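Discoidin-2 (Dictyostelium discoideum, PDB 2VMD) binds galactose and N-acetylgalactosamine as a trimeric lectin and may take part in spore formation and spore coat assembly. Local coordinates at residues E168-D173 with V243-F248; E220-N225 with T234-G239; G215-E220 with G239-Y244. All coordinates share one frame; numbering follows the deposited sequence.

Contact 1: residues E168-D173 with V243-F248; sequences EVSIGD and VYDLTF. With MBG (methyl beta-D-galactopyranoside), chain D.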
loop_
_atom_site.group_PDB
_atom_site.type_symbol
_atom_site.label_atom_id
_atom_site.label_comp_id
_atom_site.label_asym_id
_atom_site.label_seq_id
_atom_site.Cartn_x
_atom_site.Cartn_y
_atom_site.Cartn_z
ATOM N N GLU A 168 -0.114 8.535 -24.725
ATOM C CA GLU A 168 -0.743 8.325 -26.018
ATOM C C GLU A 168 0.315 8.398 -27.087
ATOM O O GLU A 168 1.380 9.034 -26.910
ATOM C CB GLU A 168 -1.883 9.298 -26.251
ATOM C CG GLU A 168 -1.506 10.618 -26.863
ATOM C CD GLU A 168 -2.759 11.465 -27.238
ATOM O OE1 GLU A 168 -3.663 11.597 -26.397
ATOM O OE2 GLU A 168 -2.831 11.989 -28.376
ATOM N N VAL A 169 0.059 7.702 -28.192
ATOM C CA VAL A 169 1.034 7.656 -29.264
ATOM C C VAL A 169 0.292 7.547 -30.616
ATOM O O VAL A 169 -0.690 6.809 -30.739
ATOM C CB VAL A 169 2.063 6.531 -29.034
ATOM C CG1 VAL A 169 1.352 5.208 -28.782
ATOM C CG2 VAL A 169 3.073 6.444 -30.171
ATOM N N SER A 170 0.748 8.337 -31.575
ATOM C CA SER A 170 0.134 8.446 -32.901
ATOM C C SER A 170 1.210 8.220 -33.952
ATOM O O SER A 170 2.396 8.377 -33.665
ATOM C CB SER A 170 -0.410 9.859 -33.108
ATOM O OG SER A 170 -1.633 10.051 -32.416
ATOM N N ILE A 171 0.804 7.887 -35.177
ATOM C CA ILE A 171 1.775 7.833 -36.299
ATOM C C ILE A 171 2.266 9.278 -36.559
ATOM O O ILE A 171 3.464 9.532 -36.636
ATOM C CB ILE A 171 1.145 7.233 -37.588
ATOM C CG1 ILE A 171 0.597 5.828 -37.308
ATOM C CG2 ILE A 171 2.207 7.153 -38.715
ATOM C CD1 ILE A 171 -0.259 5.248 -38.448
ATOM N N GLY A 172 1.323 10.208 -36.684
ATOM C CA GLY A 172 1.614 11.632 -36.752
ATOM C C GLY A 172 2.106 12.131 -38.104
ATOM O O GLY A 172 2.365 13.337 -38.278
ATOM N N ASP A 173 2.235 11.211 -39.056
ATOM C CA ASP A 173 2.593 11.552 -40.433
ATOM C C ASP A 173 2.053 10.526 -41.440
ATOM O O ASP A 173 1.285 9.617 -41.067
ATOM C CB ASP A 173 4.112 11.770 -40.584
ATOM C CG ASP A 173 4.900 10.483 -40.538
ATOM O OD1 ASP A 173 4.292 9.368 -40.590
ATOM O OD2 ASP A 173 6.148 10.589 -40.458
ATOM N N VAL A 243 -3.117 3.957 -44.499
ATOM C CA VAL A 243 -3.455 4.440 -43.156
ATOM C C VAL A 243 -2.870 5.837 -43.055
ATOM O O VAL A 243 -1.650 5.992 -43.138
ATOM C CB VAL A 243 -2.873 3.523 -42.067
ATOM C CG1 VAL A 243 -3.115 4.130 -40.659
ATOM C CG2 VAL A 243 -3.417 2.081 -42.187
ATOM N N TYR A 244 -3.756 6.822 -42.880
ATOM C CA TYR A 244 -3.424 8.249 -42.774
ATOM C C TYR A 244 -2.933 8.607 -41.367
ATOM O O TYR A 244 -1.888 9.281 -41.224
ATOM C CB TYR A 244 -4.621 9.102 -43.174
ATOM C CG TYR A 244 -4.367 10.579 -43.429
ATOM C CD1 TYR A 244 -4.247 11.066 -44.734
ATOM C CD2 TYR A 244 -4.283 11.490 -42.367
ATOM C CE1 TYR A 244 -4.019 12.425 -44.972
ATOM C CE2 TYR A 244 -4.078 12.841 -42.593
ATOM C CZ TYR A 244 -3.943 13.302 -43.893
ATOM O OH TYR A 244 -3.739 14.663 -44.105
ATOM N N ASP A 245 -3.626 8.104 -40.345
ATOM C CA ASP A 245 -3.148 8.216 -38.957
ATOM C C ASP A 245 -3.845 7.187 -38.097
ATOM O O ASP A 245 -4.974 6.790 -38.403
ATOM C CB ASP A 245 -3.455 9.619 -38.412
ATOM C CG ASP A 245 -2.534 10.048 -37.235
ATOM O OD1 ASP A 245 -1.494 9.399 -36.955
ATOM O OD2 ASP A 245 -2.851 11.085 -36.608
ATOM N N LEU A 246 -3.199 6.812 -36.981
ATOM C CA LEU A 246 -3.802 5.949 -35.966
ATOM C C LEU A 246 -3.296 6.498 -34.635
ATOM O O LEU A 246 -2.165 6.998 -34.574
ATOM C CB LEU A 246 -3.307 4.494 -36.116
ATOM C CG LEU A 246 -3.848 3.545 -37.190
ATOM C CD1 LEU A 246 -2.989 2.231 -37.295
ATOM C CD2 LEU A 246 -5.319 3.255 -36.986
ATOM N N THR A 247 -4.134 6.493 -33.601
ATOM C CA THR A 247 -3.692 6.899 -32.237
ATOM C C THR A 247 -4.067 5.796 -31.227
ATOM O O THR A 247 -5.196 5.308 -31.262
ATOM C CB THR A 247 -4.347 8.232 -31.790
ATOM O OG1 THR A 247 -4.082 9.252 -32.766
ATOM C CG2 THR A 247 -3.842 8.710 -30.378
ATOM N N PHE A 248 -3.123 5.456 -30.335
ATOM C CA PHE A 248 -3.334 4.539 -29.210
ATOM C C PHE A 248 -3.087 5.267 -27.883
ATOM O O PHE A 248 -2.139 6.063 -27.772
ATOM C CB PHE A 248 -2.381 3.355 -29.304
ATOM C CG PHE A 248 -2.698 2.406 -30.411
ATOM C CD1 PHE A 248 -3.556 1.326 -30.196
ATOM C CD2 PHE A 248 -2.160 2.587 -31.689
ATOM C CE1 PHE A 248 -3.869 0.445 -31.241
ATOM C CE2 PHE A 248 -2.468 1.691 -32.731
ATOM C CZ PHE A 248 -3.319 0.632 -32.497
HETATM C C1 MBG D . -8.523 14.510 -45.674
HETATM C C2 MBG D . -8.702 14.435 -44.143
HETATM C C3 MBG D . -7.639 13.510 -43.566
HETATM C C4 MBG D . -7.696 12.137 -44.250
HETATM C C5 MBG D . -7.633 12.332 -45.773
HETATM C C6 MBG D . -7.742 11.001 -46.504
HETATM C C7 MBG D . -10.616 15.694 -45.544
HETATM O O1 MBG D . -9.411 15.445 -46.327
HETATM O O2 MBG D . -8.583 15.700 -43.482
HETATM O O3 MBG D . -7.798 13.429 -42.140
HETATM O O4 MBG D . -8.912 11.461 -43.885
HETATM O O5 MBG D . -8.700 13.172 -46.226
HETATM O O6 MBG D . -7.383 11.189 -47.881
HETATM O O HOH W 1 0.466 7.096 -42.021
#
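Val169 and Phe248 form an antiparallel hydrogen-bonded pair, with Val169 N to Phe248 O and Phe248 N to Val169 O both 2.8 Å, and the strand axes run 167° apart. Ser170 and Thr247 follow as a non-hydrogen-bonded pair with side chains on one side of the sheet. Their hydroxyls meet directly, Ser170 OG to Thr247 OG1 at 2.6 Å, and either could donate. Past Ser170 the first strand ends, but Ile171 N still reaches Leu246 O at 3.2 Å. On the face of Val169 and Phe248, Ile171 CD1 packs on Val243 CG1 at 3.8 Å and on Leu246 CB. Phe235 and Ile185 of the facing sheet also touch Ile171. This is the core of the H-type lectin beta-sandwich, and residues 163-170 form an edge strand of one of its two sheets. Tyr244 and Asp245 both face Asp209 on the other neighbouring strand, a classic beta bulge. The carboxylate of Asp245 leans back over the turn after Ser170. Its OD1 accepts from Gly172 N at 2.9 Å in a nearly straight bond (176°), met from above the carboxylate plane, while OD2 forms a salt bridge with Lys207. A water lies within hydrogen-bonding distance of Asp173 O and Val243 O. With CG anti to the backbone N (chi1 -166°), Tyr244 turns one ring face to C3, C4 and C5 of methyl beta-D-galactopyranoside, consistent with CH-pi stacking. C4 sits over the ring centre, 3.6 Å from Tyr244 CD1. Asp209 also holds that sugar, as do Arg218 and Trp238 of a neighbouring subunit.

Contact 2: residues E220-N225 with T234-G239; sequences EGKSEN and TFITWG. With MBG (methyl beta-D-galactopyranoside), chain B.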
loop_
_atom_site.group_PDB
_atom_site.type_symbol
_atom_site.label_atom_id
_atom_site.label_comp_id
_atom_site.label_asym_id
_atom_site.label_seq_id
_atom_site.Cartn_x
_atom_site.Cartn_y
_atom_site.Cartn_z
ATOM N N GLU A 220 -3.296 -2.514 -37.235
ATOM C CA GLU A 220 -2.927 -3.129 -35.980
ATOM C C GLU A 220 -1.886 -2.282 -35.277
ATOM O O GLU A 220 -1.103 -1.593 -35.921
ATOM C CB GLU A 220 -2.362 -4.513 -36.247
ATOM C CG GLU A 220 -2.119 -5.301 -35.002
ATOM C CD GLU A 220 -1.706 -6.709 -35.272
ATOM O OE1 GLU A 220 -1.556 -7.090 -36.456
ATOM O OE2 GLU A 220 -1.531 -7.461 -34.283
ATOM N N GLY A 221 -1.879 -2.333 -33.948
ATOM C CA GLY A 221 -0.831 -1.700 -33.154
ATOM C C GLY A 221 -0.255 -2.777 -32.255
ATOM O O GLY A 221 -0.965 -3.684 -31.832
ATOM N N LYS A 222 1.048 -2.693 -31.979
ATOM C CA LYS A 222 1.720 -3.638 -31.082
ATOM C C LYS A 222 2.685 -2.820 -30.245
ATOM O O LYS A 222 3.401 -1.982 -30.796
ATOM C CB LYS A 222 2.543 -4.675 -31.875
ATOM C CG LYS A 222 1.806 -5.968 -32.136
ATOM C CD LYS A 222 2.607 -7.028 -32.961
ATOM C CE LYS A 222 1.642 -8.196 -33.310
ATOM N NZ LYS A 222 2.168 -9.321 -34.175
ATOM N N SER A 223 2.721 -3.076 -28.935
ATOM C CA SER A 223 3.811 -2.578 -28.095
ATOM C C SER A 223 4.911 -3.641 -28.085
ATOM O O SER A 223 4.627 -4.830 -27.908
ATOM C CB SER A 223 3.318 -2.255 -26.684
ATOM O OG SER A 223 2.782 -3.416 -26.071
ATOM N N GLU A 224 6.157 -3.211 -28.290
ATOM C CA GLU A 224 7.287 -4.108 -28.485
ATOM C C GLU A 224 8.515 -3.504 -27.835
ATOM O O GLU A 224 8.521 -2.314 -27.572
ATOM C CB GLU A 224 7.592 -4.190 -29.983
ATOM C CG GLU A 224 6.687 -5.058 -30.756
ATOM C CD GLU A 224 7.187 -5.275 -32.183
ATOM O OE1 GLU A 224 7.682 -4.306 -32.821
ATOM O OE2 GLU A 224 7.090 -6.433 -32.651
ATOM N N ASN A 225 9.577 -4.297 -27.647
ATOM C CA ASN A 225 10.871 -3.763 -27.128
ATOM C C ASN A 225 10.683 -2.902 -25.868
ATOM O O ASN A 225 11.234 -1.786 -25.770
ATOM C CB ASN A 225 11.557 -2.910 -28.190
ATOM C CG ASN A 225 11.832 -3.677 -29.463
ATOM O OD1 ASN A 225 12.141 -4.869 -29.430
ATOM N ND2 ASN A 225 11.704 -3.000 -30.600
ATOM N N THR A 234 4.675 -0.328 -32.593
ATOM C CA THR A 234 4.746 -0.662 -33.995
ATOM C C THR A 234 3.340 -0.557 -34.590
ATOM O O THR A 234 2.446 -1.306 -34.176
ATOM C CB THR A 234 5.282 -2.060 -34.100
ATOM O OG1 THR A 234 6.545 -2.090 -33.415
ATOM C CG2 THR A 234 5.429 -2.476 -35.582
ATOM N N PHE A 235 3.139 0.411 -35.495
ATOM C CA PHE A 235 1.876 0.579 -36.245
ATOM C C PHE A 235 2.002 -0.275 -37.493
ATOM O O PHE A 235 3.055 -0.218 -38.156
ATOM C CB PHE A 235 1.670 2.048 -36.639
ATOM C CG PHE A 235 1.499 2.981 -35.462
ATOM C CD1 PHE A 235 0.236 3.354 -35.046
ATOM C CD2 PHE A 235 2.610 3.466 -34.765
ATOM C CE1 PHE A 235 0.060 4.202 -33.968
ATOM C CE2 PHE A 235 2.450 4.312 -33.663
ATOM C CZ PHE A 235 1.150 4.687 -33.271
ATOM N N ILE A 236 0.964 -1.068 -37.800
ATOM C CA ILE A 236 1.038 -2.085 -38.869
ATOM C C ILE A 236 -0.185 -2.014 -39.806
ATOM O O ILE A 236 -1.327 -1.887 -39.336
ATOM C CB ILE A 236 1.087 -3.519 -38.297
ATOM C CG1 ILE A 236 2.152 -3.638 -37.191
ATOM C CG2 ILE A 236 1.352 -4.529 -39.437
ATOM C CD1 ILE A 236 2.000 -4.919 -36.306
ATOM N N THR A 237 0.056 -2.033 -41.117
ATOM C CA THR A 237 -1.017 -2.271 -42.081
ATOM C C THR A 237 -0.520 -3.300 -43.085
ATOM O O THR A 237 0.663 -3.601 -43.097
ATOM C CB THR A 237 -1.594 -0.985 -42.741
ATOM O OG1 THR A 237 -2.847 -1.290 -43.378
ATOM C CG2 THR A 237 -0.646 -0.321 -43.736
ATOM N N TRP A 238 -1.426 -3.889 -43.856
ATOM C CA TRP A 238 -1.004 -4.869 -44.865
ATOM C C TRP A 238 -2.021 -4.865 -46.010
ATOM O O TRP A 238 -2.860 -3.954 -46.067
ATOM C CB TRP A 238 -0.700 -6.251 -44.239
ATOM C CG TRP A 238 -1.902 -6.908 -43.599
ATOM C CD1 TRP A 238 -2.608 -7.971 -44.092
ATOM C CD2 TRP A 238 -2.512 -6.563 -42.340
ATOM N NE1 TRP A 238 -3.631 -8.314 -43.219
ATOM C CE2 TRP A 238 -3.583 -7.479 -42.126
ATOM C CE3 TRP A 238 -2.242 -5.600 -41.354
ATOM C CZ2 TRP A 238 -4.423 -7.408 -40.987
ATOM C CZ3 TRP A 238 -3.058 -5.541 -40.219
ATOM C CH2 TRP A 238 -4.154 -6.437 -40.049
ATOM N N GLY A 239 -1.939 -5.824 -46.925
ATOM C CA GLY A 239 -2.587 -5.668 -48.231
ATOM C C GLY A 239 -2.248 -4.308 -48.831
ATOM O O GLY A 239 -1.089 -3.883 -48.789
HETATM C C1 MBG B . -5.815 -11.268 -46.995
HETATM C C2 MBG B . -5.117 -10.710 -45.736
HETATM C C3 MBG B . -5.992 -10.991 -44.522
HETATM C C4 MBG B . -7.402 -10.424 -44.734
HETATM C C5 MBG B . -7.955 -10.944 -46.070
HETATM C C6 MBG B . -9.335 -10.367 -46.357
HETATM C C7 MBG B . -4.040 -10.089 -48.117
HETATM O O1 MBG B . -5.029 -11.156 -48.203
HETATM O O2 MBG B . -3.828 -11.280 -45.485
HETATM O O3 MBG B . -5.355 -10.472 -43.343
HETATM O O4 MBG B . -7.353 -8.987 -44.741
HETATM O O5 MBG B . -7.094 -10.587 -47.155
HETATM O O6 MBG B . -9.934 -11.094 -47.440
#
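Glu220, Thr234 and Ile236 bury the most surface in this contact, which joins the two strands of a beta hairpin in the H-type lectin domain. Glu220 and Ile236 form an antiparallel hydrogen-bonded pair. Ile236 N donates to Glu220 O at 2.8 Å, and Glu220 N donates to Ile236 O at 2.9 Å. The two side chains lie side by side and point the same way, with Glu220 CB 4.1 Å from Ile236 CB. Glu220 CB also lies near Trp238 CZ3. The chain of Glu220 is extended, which carries its carboxylate out past the Ile236 side chain. Ile236 CD1 meets the aliphatic part of Lys222, 4.0 Å from Lys222 CD, where the two chains cross at a slant. Between the two hydrogen-bonded pairs, Gly221 stands opposite Phe235, whose ring turns to the other face of the sheet and packs on Leu246 and Ile171. Thr234 pairs with Lys222 in the same way as Ile236 with Glu220. Thr234 OG1 stands beside the backbone N (chi1 -56°), and from there it donates to Glu224 OE1 at 2.6 Å. The hydroxyl comes from above the carboxylate plane, 43° out of it. A second subunit continues the sheet beyond the strand of Glu220, by antiparallel pairing at that residue. After Ile236 the chain leads to Trp238 in the carbohydrate site. The indole meets methyl beta-D-galactopyranoside with its edge, and Trp238 NE1 donates to the sugar O3 at 2.8 Å in a nearly straight bond (170°).

Contact 3: residues G215-E220 with G239-Y244; sequences GQMRWE and GNNAVY. With MBG (methyl beta-D-galactopyranoside), chain B; MBG (methyl beta-D-galactopyranoside), chain D.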
loop_
_atom_site.group_PDB
_atom_site.type_symbol
_atom_site.label_atom_id
_atom_site.label_comp_id
_atom_site.label_asym_id
_atom_site.label_seq_id
_atom_site.Cartn_x
_atom_site.Cartn_y
_atom_site.Cartn_z
ATOM N N GLY A 215 -12.826 -2.476 -49.908
ATOM C CA GLY A 215 -13.678 -2.781 -48.759
ATOM C C GLY A 215 -13.074 -3.374 -47.474
ATOM O O GLY A 215 -13.754 -3.376 -46.454
ATOM N N GLN A 216 -11.835 -3.898 -47.513
ATOM C CA GLN A 216 -11.194 -4.490 -46.316
ATOM C C GLN A 216 -10.449 -3.415 -45.530
ATOM O O GLN A 216 -9.603 -2.726 -46.106
ATOM C CB GLN A 216 -10.174 -5.586 -46.696
ATOM C CG GLN A 216 -9.828 -6.511 -45.503
ATOM C CD GLN A 216 -10.983 -7.452 -45.235
ATOM O OE1 GLN A 216 -11.914 -7.520 -46.049
ATOM N NE2 GLN A 216 -10.936 -8.187 -44.120
ATOM N N MET A 217 -10.728 -3.296 -44.230
ATOM C CA MET A 217 -9.925 -2.463 -43.321
ATOM C C MET A 217 -8.888 -3.349 -42.626
ATOM O O MET A 217 -9.215 -4.455 -42.169
ATOM C CB MET A 217 -10.803 -1.762 -42.278
ATOM C CG MET A 217 -9.995 -1.004 -41.249
ATOM S SD MET A 217 -9.190 0.379 -42.052
ATOM C CE MET A 217 -10.602 1.481 -42.134
ATOM N N ARG A 218 -7.640 -2.887 -42.612
ATOM C CA ARG A 218 -6.527 -3.607 -41.983
ATOM C C ARG A 218 -5.650 -2.631 -41.190
ATOM O O ARG A 218 -4.977 -1.773 -41.778
ATOM C CB ARG A 218 -5.693 -4.320 -43.034
ATOM C CG ARG A 218 -6.468 -5.294 -43.899
ATOM C CD ARG A 218 -5.517 -5.922 -44.915
ATOM N NE ARG A 218 -6.180 -6.877 -45.794
ATOM C CZ ARG A 218 -6.551 -6.615 -47.041
ATOM N NH1 ARG A 218 -6.313 -5.417 -47.556
ATOM N NH2 ARG A 218 -7.111 -7.570 -47.788
ATOM N N TRP A 219 -5.668 -2.736 -39.865
ATOM C CA TRP A 219 -4.746 -1.929 -39.038
ATOM C C TRP A 219 -4.473 -2.724 -37.773
ATOM O O TRP A 219 -5.296 -3.564 -37.335
ATOM C CB TRP A 219 -5.211 -0.456 -38.773
ATOM C CG TRP A 219 -6.513 -0.295 -37.999
ATOM C CD1 TRP A 219 -7.727 0.005 -38.516
ATOM C CD2 TRP A 219 -6.711 -0.448 -36.585
ATOM N NE1 TRP A 219 -8.673 0.035 -37.528
ATOM C CE2 TRP A 219 -8.079 -0.243 -36.331
ATOM C CE3 TRP A 219 -5.862 -0.743 -35.510
ATOM C CZ2 TRP A 219 -8.621 -0.287 -35.047
ATOM C CZ3 TRP A 219 -6.388 -0.800 -34.243
ATOM C CH2 TRP A 219 -7.768 -0.574 -34.012
ATOM N N GLU A 220 -3.296 -2.514 -37.235
ATOM C CA GLU A 220 -2.927 -3.129 -35.980
ATOM C C GLU A 220 -1.886 -2.282 -35.277
ATOM O O GLU A 220 -1.103 -1.593 -35.921
ATOM C CB GLU A 220 -2.362 -4.513 -36.247
ATOM C CG GLU A 220 -2.119 -5.301 -35.002
ATOM C CD GLU A 220 -1.706 -6.709 -35.272
ATOM O OE1 GLU A 220 -1.556 -7.090 -36.456
ATOM O OE2 GLU A 220 -1.531 -7.461 -34.283
ATOM N N GLY A 239 -1.939 -5.824 -46.925
ATOM C CA GLY A 239 -2.587 -5.668 -48.231
ATOM C C GLY A 239 -2.248 -4.308 -48.831
ATOM O O GLY A 239 -1.089 -3.883 -48.789
ATOM N N ASN A 240 -3.251 -3.621 -49.373
ATOM C CA ASN A 240 -3.026 -2.322 -49.979
ATOM C C ASN A 240 -3.707 -1.162 -49.244
ATOM O O ASN A 240 -3.990 -0.139 -49.848
ATOM C CB ASN A 240 -3.446 -2.351 -51.459
ATOM C CG ASN A 240 -2.591 -3.302 -52.291
ATOM O OD1 ASN A 240 -1.369 -3.426 -52.084
ATOM N ND2 ASN A 240 -3.226 -3.984 -53.237
ATOM N N ASN A 241 -3.933 -1.299 -47.938
ATOM C CA ASN A 241 -4.577 -0.203 -47.197
ATOM C C ASN A 241 -3.633 0.956 -47.046
ATOM O O ASN A 241 -2.423 0.754 -46.932
ATOM C CB ASN A 241 -5.031 -0.644 -45.827
ATOM C CG ASN A 241 -6.148 -1.641 -45.884
ATOM O OD1 ASN A 241 -5.910 -2.818 -46.132
ATOM N ND2 ASN A 241 -7.379 -1.185 -45.600
ATOM N N ALA A 242 -4.210 2.152 -47.054
ATOM C CA ALA A 242 -3.520 3.414 -46.826
ATOM C C ALA A 242 -4.007 3.939 -45.483
ATOM O O ALA A 242 -5.177 4.267 -45.332
ATOM C CB ALA A 242 -3.849 4.386 -47.945
ATOM N N VAL A 243 -3.117 3.957 -44.499
ATOM C CA VAL A 243 -3.455 4.440 -43.156
ATOM C C VAL A 243 -2.870 5.837 -43.055
ATOM O O VAL A 243 -1.650 5.992 -43.138
ATOM C CB VAL A 243 -2.873 3.523 -42.067
ATOM C CG1 VAL A 243 -3.115 4.130 -40.659
ATOM C CG2 VAL A 243 -3.417 2.081 -42.187
ATOM N N TYR A 244 -3.756 6.822 -42.880
ATOM C CA TYR A 244 -3.424 8.249 -42.774
ATOM C C TYR A 244 -2.933 8.607 -41.367
ATOM O O TYR A 244 -1.888 9.281 -41.224
ATOM C CB TYR A 244 -4.621 9.102 -43.174
ATOM C CG TYR A 244 -4.367 10.579 -43.429
ATOM C CD1 TYR A 244 -4.247 11.066 -44.734
ATOM C CD2 TYR A 244 -4.283 11.490 -42.367
ATOM C CE1 TYR A 244 -4.019 12.425 -44.972
ATOM C CE2 TYR A 244 -4.078 12.841 -42.593
ATOM C CZ TYR A 244 -3.943 13.302 -43.893
ATOM O OH TYR A 244 -3.739 14.663 -44.105
HETATM C C1 MBG B . -5.815 -11.268 -46.995
HETATM C C2 MBG B . -5.117 -10.710 -45.736
HETATM C C3 MBG B . -5.992 -10.991 -44.522
HETATM C C4 MBG B . -7.402 -10.424 -44.734
HETATM C C5 MBG B . -7.955 -10.944 -46.070
HETATM C C6 MBG B . -9.335 -10.367 -46.357
HETATM C C7 MBG B . -4.040 -10.089 -48.117
HETATM O O1 MBG B . -5.029 -11.156 -48.203
HETATM O O2 MBG B . -3.828 -11.280 -45.485
HETATM O O3 MBG B . -5.355 -10.472 -43.343
HETATM O O4 MBG B . -7.353 -8.987 -44.741
HETATM O O5 MBG B . -7.094 -10.587 -47.155
HETATM O O6 MBG B . -9.934 -11.094 -47.440
HETATM C C1 MBG D . -8.523 14.510 -45.674
HETATM C C2 MBG D . -8.702 14.435 -44.143
HETATM C C3 MBG D . -7.639 13.510 -43.566
HETATM C C4 MBG D . -7.696 12.137 -44.250
HETATM C C5 MBG D . -7.633 12.332 -45.773
HETATM C C6 MBG D . -7.742 11.001 -46.504
HETATM C C7 MBG D . -10.616 15.694 -45.544
HETATM O O1 MBG D . -9.411 15.445 -46.327
HETATM O O2 MBG D . -8.583 15.700 -43.482
HETATM O O3 MBG D . -7.798 13.429 -42.140
HETATM O O4 MBG D . -8.912 11.461 -43.885
HETATM O O5 MBG D . -8.700 13.172 -46.226
HETATM O O6 MBG D . -7.383 11.189 -47.881
#
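Arg218 NH1 donates to Asn241 OD1 at 3.0 Å and also forms a salt bridge with Asp213. Asn241 OD1 lies against the Arg218 chain as well, with CB, CG and CD each 3.4 Å away. The guanidinium and amide planes are nearly perpendicular, 83° apart. The other end of the amide, Asn241 ND2, donates to Gln216 O at 2.8 Å, on a lone pair in the carbonyl plane. His211 O is a second acceptor for ND2. The amide thus ties segment 239-244 to strand 216-224, which a second subunit's strand extends across the interface. Arg218 is extended from CG to NE, which brings its head to the galactose site of the H-type lectin fold. There Arg218 NE donates to O4 of methyl beta-D-galactopyranoside at 2.6 Å, and Arg218 NH2 reaches its O5 at 3.1 Å. Gly239 CA covers one face of the guanidinium, 3.8 Å from Arg218 NH1. Gln216 CG lies over the opposite face. Asp209 of a second subunit binds the same sugar. NH1 faces protein acceptors while NE and NH2 point to the sugar, so Asn241 and Asp213 probably fix the rotation of the guanidinium for binding.

Overall arrangement
The first segment of contact 1, 168-173, comes earliest and pairs with 243-248, closing the longest loop. Contact 3 (215-220 with 239-244) starts within that loop and ends on the same part of the chain, sharing Val243 and Tyr244. Contact 2, the hairpin, is nested in turn within contact 3 and shares Glu220 and Gly239 with it. Contact 1 belongs to the sheet of strands 163-170, 242-254 and 200-211, and contact 2 to the facing sheet. Phe248 and Ile171 pack on Phe235 between them. Contact 3 bridges the two sheets. It meets contact 2 where Thr237 OG1 probably hydrogen-bonds to Arg218 O. Contacts 2 and 3 meet one galactoside, shared with a second subunit.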